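Local coordinates for 2-hydroxyhepta-2,4-diene-1, 7-dioateisomerase (Mycobacterium abscessus, PDB 3R6O), which probably catalyses the isomerisation of 2-hydroxyhepta-2,4-diene-1,7-dioate as a magnesium-binding member of the fumarylacetoacetate hydrolase family, at residues A[107-112]-A[278-283]; A[159-164]-A[184-189]; A[236-241]-A[309-314]. All coordinates share one frame; numbering follows the deposited sequence.

Contact 1: A[107-112]-A[278-283]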
loop_
_atom_site.group_PDB
_atom_site.type_symbol
_atom_site.label_atom_id
_atom_site.label_comp_id
_atom_site.label_asym_id
_atom_site.label_seq_id
_atom_site.Cartn_x
_atom_site.Cartn_y
_atom_site.Cartn_z
ATOM N N ILE A 107 -6.471 -1.750 2.505
ATOM C CA ILE A 107 -6.457 -2.267 3.860
ATOM C C ILE A 107 -7.440 -3.419 3.932
ATOM O O ILE A 107 -8.528 -3.340 3.364
ATOM C CB ILE A 107 -6.888 -1.200 4.880
ATOM C CG1 ILE A 107 -6.027 0.056 4.757
ATOM C CG2 ILE A 107 -6.850 -1.786 6.344
ATOM C CD1 ILE A 107 -4.600 -0.183 4.738
ATOM N N ALA A 108 -7.059 -4.498 4.598
ATOM C CA ALA A 108 -7.963 -5.644 4.827
ATOM C C ALA A 108 -7.969 -6.006 6.309
ATOM O O ALA A 108 -6.886 -6.084 6.955
ATOM C CB ALA A 108 -7.517 -6.900 3.986
ATOM N N LEU A 109 -9.158 -6.291 6.834
ATOM C CA LEU A 109 -9.292 -6.692 8.222
ATOM C C LEU A 109 -9.406 -8.211 8.365
ATOM O O LEU A 109 -10.233 -8.853 7.701
ATOM C CB LEU A 109 -10.498 -5.997 8.832
ATOM C CG LEU A 109 -10.276 -4.843 9.763
ATOM C CD1 LEU A 109 -9.563 -3.652 9.048
ATOM C CD2 LEU A 109 -11.717 -4.492 10.356
ATOM N N GLY A 110 -8.562 -8.772 9.224
ATOM C CA GLY A 110 -8.730 -10.133 9.718
ATOM C C GLY A 110 -9.499 -10.190 11.010
ATOM O O GLY A 110 -9.460 -9.257 11.803
ATOM N N PHE A 111 -10.205 -11.308 11.221
ATOM C CA PHE A 111 -10.900 -11.576 12.454
ATOM C C PHE A 111 -11.940 -10.523 12.822
ATOM O O PHE A 111 -12.061 -10.163 14.002
ATOM C CB PHE A 111 -9.882 -11.735 13.589
ATOM C CG PHE A 111 -8.714 -12.621 13.210
ATOM C CD1 PHE A 111 -8.938 -13.927 12.807
ATOM C CD2 PHE A 111 -7.407 -12.133 13.240
ATOM C CE1 PHE A 111 -7.880 -14.762 12.438
ATOM C CE2 PHE A 111 -6.337 -12.943 12.890
ATOM C CZ PHE A 111 -6.565 -14.262 12.481
ATOM N N ASN A 112 -12.716 -10.072 11.846
ATOM C CA ASN A 112 -13.783 -9.127 12.144
ATOM C C ASN A 112 -15.182 -9.753 12.121
ATOM O O ASN A 112 -16.186 -9.046 12.135
ATOM C CB ASN A 112 -13.716 -7.906 11.254
ATOM C CG ASN A 112 -14.565 -6.750 11.814
ATOM O OD1 ASN A 112 -14.653 -6.574 13.033
ATOM N ND2 ASN A 112 -15.203 -5.992 10.929
ATOM N N ASP A 278 -8.907 5.242 -1.301
ATOM C CA ASP A 278 -8.458 4.118 -0.484
ATOM C C ASP A 278 -9.627 3.151 -0.292
ATOM O O ASP A 278 -10.804 3.553 -0.294
ATOM C CB ASP A 278 -7.946 4.554 0.882
ATOM C CG ASP A 278 -6.597 5.246 0.837
ATOM O OD1 ASP A 278 -5.904 5.277 -0.200
ATOM O OD2 ASP A 278 -6.215 5.757 1.891
ATOM N N ILE A 279 -9.291 1.873 -0.177
ATOM C CA ILE A 279 -10.273 0.794 -0.007
ATOM C C ILE A 279 -9.996 0.074 1.298
ATOM O O ILE A 279 -8.830 -0.245 1.592
ATOM C CB ILE A 279 -10.125 -0.250 -1.131
ATOM C CG1 ILE A 279 -10.520 0.381 -2.482
ATOM C CG2 ILE A 279 -10.979 -1.526 -0.900
ATOM C CD1 ILE A 279 -10.258 -0.582 -3.612
ATOM N N ILE A 280 -11.053 -0.182 2.071
ATOM C CA ILE A 280 -10.961 -1.063 3.253
ATOM C C ILE A 280 -11.877 -2.287 3.083
ATOM O O ILE A 280 -13.091 -2.126 2.949
ATOM C CB ILE A 280 -11.310 -0.309 4.581
ATOM C CG1 ILE A 280 -10.452 0.962 4.768
ATOM C CG2 ILE A 280 -11.043 -1.216 5.781
ATOM C CD1 ILE A 280 -11.026 1.924 5.896
ATOM N N LEU A 281 -11.296 -3.492 3.080
ATOM C CA LEU A 281 -12.050 -4.735 3.146
ATOM C C LEU A 281 -12.363 -5.010 4.623
ATOM O O LEU A 281 -11.447 -5.050 5.469
ATOM C CB LEU A 281 -11.270 -5.914 2.547
ATOM C CG LEU A 281 -11.300 -6.094 1.026
ATOM C CD1 LEU A 281 -10.714 -4.916 0.421
ATOM C CD2 LEU A 281 -10.511 -7.426 0.645
ATOM N N THR A 282 -13.638 -5.199 4.925
ATOM C CA THR A 282 -14.082 -5.140 6.314
ATOM C C THR A 282 -14.163 -6.487 7.014
ATOM O O THR A 282 -14.687 -6.554 8.107
ATOM C CB THR A 282 -15.403 -4.392 6.464
ATOM O OG1 THR A 282 -16.444 -5.054 5.725
ATOM C CG2 THR A 282 -15.222 -2.929 5.993
ATOM N N GLY A 283 -13.637 -7.552 6.401
ATOM C CA GLY A 283 -13.647 -8.862 7.040
ATOM C C GLY A 283 -14.488 -9.896 6.306
ATOM O O GLY A 283 -15.354 -9.552 5.550
#
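I107 and A108 run parallel to I280 and L281 as adjacent strands, their axes 4.6 Å apart and 16° off exact alignment. Three backbone bonds hold this ladder: I107 N to I279 O, L281 N to I107 O, and L109 N to L281 O. On one face I107 CB lies 4.2 Å from I280 CG1. L109 reaches across to the same isoleucine, its CD1 coming within 4.3 Å of I280 CG2, and V264 of helix 261-269 packs on both L109 and I280. The other face carries A108 and L281, whose CB atoms meet at 4.1 Å; both side chains lie on D189, so this strand pair backs directly onto the magnesium site of the FAH-family domain. Past the ladder the chain turns at F111, and N112 points toward T282 and G283. The N112 amide swings anti to its own backbone N (chi1 -164°) and gives an almost straight bond from ND2 to T282 O, 2.9 Å long and in the amide plane, while OD1 accepts from the backbone N of L259. G283, with no side chain, allows N112 CB to settle 4.3 Å from its CA. L109 O is buried with no hydrogen-bond partner in the model; what faces it is the CA-H of G283, at 3.5 Å from CA to O.

Contact 2: A[159-164]-A[184-189]; sequences IEIAVV and YMLAND. With MG (magnesium ion), chain B.
I161 and L186 meet methyl to methyl, CD1 to CD1 at 3.7 Å, at the middle of an antiparallel pairing whose hydrogen-bonded pairs are E160 with A187 and A162 with M185. The branch of L186 fits the notch between two isoleucines: its CD1 also lies 4.2 Å from I159 CG1, two residues back along the strand, on the same face. Further on, V163 lies side by side with Y184, its CG1 3.8 Å from Y184 CD1. F240 of strand 239-244 packs on both isoleucines. On the reverse face the bumps are small. A162 CB sits 4.1 Å from A187 CB; I279 of the next strand rests on A162 and M185, and L281 covers A187. M185 is bent at its last torsion (chi3 -81°), and V164 CG2 drops into the crook, 3.8 Å from M185 CE and nearly as close to CG. On the face of A162 and M185, E160 stands opposite A187; D189 follows where strand 184-188 gives out. E160, extended beyond CG, brings OE2 2.3 Å from the magnesium ion, and D189 OD2 binds it by a longer bond, 2.6 Å. The two side chains come closest at E160 OE2 and D189 CB, 3.2 Å, their carboxylate planes turned 66° apart. E160 OE1 accepts from the backbone N of G283, whereas salt bridges hold D189, K134 at OD1 and K214 at OD2. E158, a known magnesium ligand of this protein though not bound to the ion here, lies next to D189; the three acids are consistent with the Glu-Glu-Asp set of FAH-family metal sites.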
loop_
_atom_site.group_PDB
_atom_site.type_symbol
_atom_site.label_atom_id
_atom_site.label_comp_id
_atom_site.label_asym_id
_atom_site.label_seq_id
_atom_site.Cartn_x
_atom_site.Cartn_y
_atom_site.Cartn_z
ATOM N N ILE A 159 -14.821 -13.769 0.991
ATOM C CA ILE A 159 -15.779 -12.730 0.578
ATOM C C ILE A 159 -15.885 -11.645 1.639
ATOM O O ILE A 159 -16.008 -11.918 2.813
ATOM C CB ILE A 159 -17.165 -13.310 0.226
ATOM C CG1 ILE A 159 -18.012 -12.263 -0.514
ATOM C CG2 ILE A 159 -17.923 -13.912 1.486
ATOM C CD1 ILE A 159 -19.407 -12.849 -0.996
ATOM N N GLU A 160 -15.779 -10.396 1.209
ATOM C CA GLU A 160 -15.846 -9.274 2.140
ATOM C C GLU A 160 -16.580 -8.113 1.497
ATOM O O GLU A 160 -16.598 -7.967 0.275
ATOM C CB GLU A 160 -14.417 -8.853 2.545
ATOM C CG GLU A 160 -13.523 -10.028 2.891
ATOM C CD GLU A 160 -12.326 -9.733 3.749
ATOM O OE1 GLU A 160 -12.146 -8.613 4.280
ATOM O OE2 GLU A 160 -11.535 -10.668 3.892
ATOM N N ILE A 161 -17.141 -7.266 2.342
ATOM C CA ILE A 161 -17.654 -6.008 1.908
ATOM C C ILE A 161 -16.531 -4.934 2.123
ATOM O O ILE A 161 -15.957 -4.806 3.233
ATOM C CB ILE A 161 -18.972 -5.635 2.658
ATOM C CG1 ILE A 161 -20.044 -6.742 2.559
ATOM C CG2 ILE A 161 -19.538 -4.310 2.113
ATOM C CD1 ILE A 161 -20.358 -7.259 1.136
ATOM N N ALA A 162 -16.232 -4.201 1.067
ATOM C CA ALA A 162 -15.269 -3.096 1.099
ATOM C C ALA A 162 -15.974 -1.767 1.171
ATOM O O ALA A 162 -17.004 -1.561 0.515
ATOM C CB ALA A 162 -14.354 -3.107 -0.160
ATOM N N VAL A 163 -15.395 -0.845 1.925
ATOM C CA VAL A 163 -15.763 0.563 1.793
ATOM C C VAL A 163 -14.627 1.271 1.089
ATOM O O VAL A 163 -13.421 0.927 1.235
ATOM C CB VAL A 163 -16.072 1.298 3.117
ATOM C CG1 VAL A 163 -17.344 0.759 3.712
ATOM C CG2 VAL A 163 -14.932 1.187 4.088
ATOM N N VAL A 164 -15.039 2.270 0.335
ATOM C CA VAL A 164 -14.181 3.129 -0.369
ATOM C C VAL A 164 -14.235 4.528 0.253
ATOM O O VAL A 164 -15.315 5.103 0.415
ATOM C CB VAL A 164 -14.618 3.229 -1.835
ATOM C CG1 VAL A 164 -13.719 4.183 -2.548
ATOM C CG2 VAL A 164 -14.581 1.853 -2.522
ATOM N N TYR A 184 -19.577 1.571 -1.341
ATOM C CA TYR A 184 -19.315 0.187 -0.975
ATOM C C TYR A 184 -19.106 -0.675 -2.217
ATOM O O TYR A 184 -19.696 -0.421 -3.277
ATOM C CB TYR A 184 -20.496 -0.412 -0.222
ATOM C CG TYR A 184 -21.105 0.339 0.933
ATOM C CD1 TYR A 184 -20.800 -0.001 2.245
ATOM C CD2 TYR A 184 -22.061 1.304 0.717
ATOM C CE1 TYR A 184 -21.396 0.647 3.312
ATOM C CE2 TYR A 184 -22.683 1.955 1.772
ATOM C CZ TYR A 184 -22.351 1.624 3.074
ATOM O OH TYR A 184 -22.985 2.272 4.110
ATOM N N MET A 185 -18.297 -1.723 -2.092
ATOM C CA MET A 185 -18.059 -2.674 -3.201
ATOM C C MET A 185 -17.954 -4.078 -2.629
ATOM O O MET A 185 -17.462 -4.259 -1.495
ATOM C CB MET A 185 -16.703 -2.463 -3.868
ATOM C CG MET A 185 -16.400 -1.120 -4.330
ATOM S SD MET A 185 -15.002 -1.285 -5.415
ATOM C CE MET A 185 -13.619 -1.378 -4.287
ATOM N N LEU A 186 -18.357 -5.059 -3.428
ATOM C CA LEU A 186 -18.086 -6.453 -3.090
ATOM C C LEU A 186 -16.595 -6.672 -3.327
ATOM O O LEU A 186 -15.996 -6.041 -4.202
ATOM C CB LEU A 186 -18.940 -7.374 -3.976
ATOM C CG LEU A 186 -19.220 -8.811 -3.543
ATOM C CD1 LEU A 186 -19.733 -8.841 -2.121
ATOM C CD2 LEU A 186 -20.234 -9.490 -4.547
ATOM N N ALA A 187 -15.966 -7.517 -2.521
ATOM C CA ALA A 187 -14.559 -7.786 -2.685
ATOM C C ALA A 187 -14.211 -9.216 -2.258
ATOM O O ALA A 187 -15.026 -9.890 -1.625
ATOM C CB ALA A 187 -13.690 -6.755 -1.926
ATOM N N ASN A 188 -13.004 -9.654 -2.603
ATOM C CA ASN A 188 -12.433 -10.928 -2.022
ATOM C C ASN A 188 -11.000 -10.737 -1.517
ATOM O O ASN A 188 -10.154 -10.228 -2.245
ATOM C CB ASN A 188 -12.483 -12.037 -3.057
ATOM C CG ASN A 188 -12.536 -13.439 -2.407
ATOM O OD1 ASN A 188 -11.584 -13.867 -1.782
ATOM N ND2 ASN A 188 -13.685 -14.097 -2.499
ATOM N N ASP A 189 -10.705 -11.097 -0.262
ATOM C CA ASP A 189 -9.323 -11.072 0.196
ATOM C C ASP A 189 -8.707 -12.459 -0.070
ATOM O O ASP A 189 -8.628 -13.282 0.828
ATOM C CB ASP A 189 -9.255 -10.709 1.691
ATOM C CG ASP A 189 -7.851 -10.585 2.190
ATOM O OD1 ASP A 189 -6.914 -10.702 1.368
ATOM O OD2 ASP A 189 -7.636 -10.394 3.399
HETATM MG MG MG B . -9.569 -10.647 5.163
#

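Contact 3: A[236-241]-A[309-314]; sequences ETFDFE and AKLGKM
K310 brings its ammonium to three groups of 236-241 at once. NZ forms a salt bridge with E236 OE1 at 2.8 Å, met nearly head-on to the C-O bond, donates a second bond of 2.9 Å to T237 O, and stands over the face of the F238 ring, 4.8 Å from its centroid, in a cation-pi contact. A bend in the lysine chain (chi3 -76°) turns NZ in among these partners, with CE 3.7 Å from F238 CE1. L311 also meets the ring, its CD2 3.8 Å from the same CE1, so the phenyl is contacted by two consecutive residues. At the far end the backbones do not bond directly: a water donates to D239 O at 2.7 Å and accepts from A309 N at 2.8 Å, bridging the gap. In the next shell, the Y184 hydroxyl bonds to E236 N while its ring packs on that of F238, and T254 OG1 bonds to F238 N. On the opposite segment, W225 NE1 bonds to K310 O, and F227 lies against K310 and L311. D232 brings a like charge close to E236 OE2, which the lysine may help offset. Residues 309-311 are the turn joining strands 303-308 and 312-320, so the arrangement is that of a beta-hairpin turn folded over the lead-in to strand 239-244 of the same five-stranded mixed sheet.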
loop_
_atom_site.group_PDB
_atom_site.type_symbol
_atom_site.label_atom_id
_atom_site.label_comp_id
_atom_site.label_asym_id
_atom_site.label_seq_id
_atom_site.Cartn_x
_atom_site.Cartn_y
_atom_site.Cartn_z
ATOM N N GLU A 236 -25.177 1.273 5.699
ATOM C CA GLU A 236 -26.185 0.317 5.308
ATOM C C GLU A 236 -25.770 -1.072 5.760
ATOM O O GLU A 236 -24.658 -1.292 6.252
ATOM C CB GLU A 236 -26.402 0.330 3.790
ATOM C CG GLU A 236 -26.880 1.686 3.240
ATOM C CD GLU A 236 -27.684 1.567 1.965
ATOM O OE1 GLU A 236 -28.134 0.451 1.622
ATOM O OE2 GLU A 236 -27.910 2.610 1.321
ATOM N N THR A 237 -26.721 -1.971 5.654
ATOM C CA THR A 237 -26.549 -3.376 5.982
ATOM C C THR A 237 -26.546 -4.174 4.681
ATOM O O THR A 237 -27.291 -3.849 3.737
ATOM C CB THR A 237 -27.667 -3.757 6.935
ATOM O OG1 THR A 237 -27.432 -3.060 8.176
ATOM C CG2 THR A 237 -27.750 -5.258 7.182
ATOM N N PHE A 238 -25.680 -5.199 4.621
ATOM C CA PHE A 238 -25.612 -6.089 3.465
ATOM C C PHE A 238 -25.645 -7.549 3.862
ATOM O O PHE A 238 -25.154 -7.924 4.931
ATOM C CB PHE A 238 -24.346 -5.837 2.671
ATOM C CG PHE A 238 -24.184 -4.428 2.296
ATOM C CD1 PHE A 238 -24.639 -3.954 1.080
ATOM C CD2 PHE A 238 -23.629 -3.547 3.195
ATOM C CE1 PHE A 238 -24.524 -2.626 0.776
ATOM C CE2 PHE A 238 -23.493 -2.232 2.883
ATOM C CZ PHE A 238 -23.940 -1.770 1.675
ATOM N N ASP A 239 -26.260 -8.359 3.007
ATOM C CA ASP A 239 -26.218 -9.816 3.157
ATOM C C ASP A 239 -25.513 -10.350 1.947
ATOM O O ASP A 239 -25.796 -9.936 0.839
ATOM C CB ASP A 239 -27.624 -10.396 3.241
ATOM C CG ASP A 239 -28.359 -9.944 4.491
ATOM O OD1 ASP A 239 -27.786 -10.049 5.615
ATOM O OD2 ASP A 239 -29.503 -9.468 4.355
ATOM N N PHE A 240 -24.579 -11.268 2.133
ATOM C CA PHE A 240 -23.749 -11.663 1.003
ATOM C C PHE A 240 -23.410 -13.147 1.061
ATOM O O PHE A 240 -23.351 -13.734 2.144
ATOM C CB PHE A 240 -22.482 -10.787 0.938
ATOM C CG PHE A 240 -21.715 -10.724 2.240
ATOM C CD1 PHE A 240 -20.633 -11.537 2.448
ATOM C CD2 PHE A 240 -22.140 -9.907 3.287
ATOM C CE1 PHE A 240 -19.925 -11.498 3.648
ATOM C CE2 PHE A 240 -21.447 -9.879 4.527
ATOM C CZ PHE A 240 -20.352 -10.679 4.702
ATOM N N GLU A 241 -23.152 -13.740 -0.098
ATOM C CA GLU A 241 -22.779 -15.136 -0.154
ATOM C C GLU A 241 -21.724 -15.422 -1.192
ATOM O O GLU A 241 -21.643 -14.752 -2.202
ATOM C CB GLU A 241 -24.014 -15.996 -0.408
ATOM C CG GLU A 241 -24.450 -16.058 -1.871
ATOM C CD GLU A 241 -25.558 -17.074 -2.103
ATOM O OE1 GLU A 241 -26.384 -17.274 -1.187
ATOM O OE2 GLU A 241 -25.584 -17.676 -3.199
ATOM N N ALA A 309 -27.221 -8.506 -2.814
ATOM C CA ALA A 309 -28.365 -7.930 -3.522
ATOM C C ALA A 309 -28.060 -6.500 -4.019
ATOM O O ALA A 309 -28.473 -6.120 -5.115
ATOM C CB ALA A 309 -29.623 -7.950 -2.636
ATOM N N LYS A 310 -27.338 -5.711 -3.233
ATOM C CA LYS A 310 -27.128 -4.313 -3.601
ATOM C C LYS A 310 -25.807 -4.080 -4.299
ATOM O O LYS A 310 -25.613 -3.044 -4.932
ATOM C CB LYS A 310 -27.230 -3.393 -2.385
ATOM C CG LYS A 310 -28.646 -3.216 -1.888
ATOM C CD LYS A 310 -28.698 -2.299 -0.670
ATOM C CE LYS A 310 -28.232 -2.990 0.626
ATOM N NZ LYS A 310 -28.760 -2.257 1.842
ATOM N N LEU A 311 -24.912 -5.044 -4.217
ATOM C CA LEU A 311 -23.564 -4.857 -4.693
ATOM C C LEU A 311 -23.242 -5.708 -5.931
ATOM O O LEU A 311 -22.141 -5.631 -6.446
ATOM C CB LEU A 311 -22.600 -5.181 -3.564
ATOM C CG LEU A 311 -22.762 -4.387 -2.277
ATOM C CD1 LEU A 311 -21.705 -4.848 -1.324
ATOM C CD2 LEU A 311 -22.656 -2.846 -2.502
ATOM N N GLY A 312 -24.197 -6.522 -6.395
ATOM C CA GLY A 312 -24.019 -7.226 -7.666
ATOM C C GLY A 312 -23.324 -8.563 -7.486
ATOM O O GLY A 312 -23.358 -9.139 -6.410
ATOM N N LYS A 313 -22.751 -9.090 -8.555
ATOM C CA LYS A 313 -22.240 -10.460 -8.543
ATOM C C LYS A 313 -20.877 -10.538 -9.196
ATOM O O LYS A 313 -20.545 -9.766 -10.102
ATOM C CB LYS A 313 -23.229 -11.422 -9.242
ATOM N N MET A 314 -20.082 -11.477 -8.719
ATOM C CA MET A 314 -18.810 -11.765 -9.295
ATOM C C MET A 314 -18.861 -13.174 -9.830
ATOM O O MET A 314 -19.569 -14.039 -9.285
ATOM C CB MET A 314 -17.714 -11.715 -8.225
ATOM C CG MET A 314 -17.443 -10.381 -7.618
ATOM S SD MET A 314 -16.042 -10.591 -6.462
ATOM C CE MET A 314 -15.606 -8.885 -6.197
HETATM O O HOH W 1 -27.984 -10.100 -0.683
#

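Overall arrangement
Contacts 1 and 2 share the nine-stranded mixed sheet: strands 279-281 and 155-165 are neighbours in it, and the contact centres lie 8 Å apart. Contact 3 belongs to the five-stranded mixed sheet, its centre 9 Å from that of contact 2 and 16 Å from that of contact 1; the two sheets meet where F240 of strand 239-244 packs on I159 and I161 of strand 155-165. Along the chain 107-112 comes first, then both segments of contact 2, then 236-241, 278-283 and 309-314, so contacts 1 and 3 interleave. Contact 2 supplies magnesium ligands and contact 1 backs onto the site; contact 3 lies farther off, the side chains of L311 and E160 about 9 Å apart.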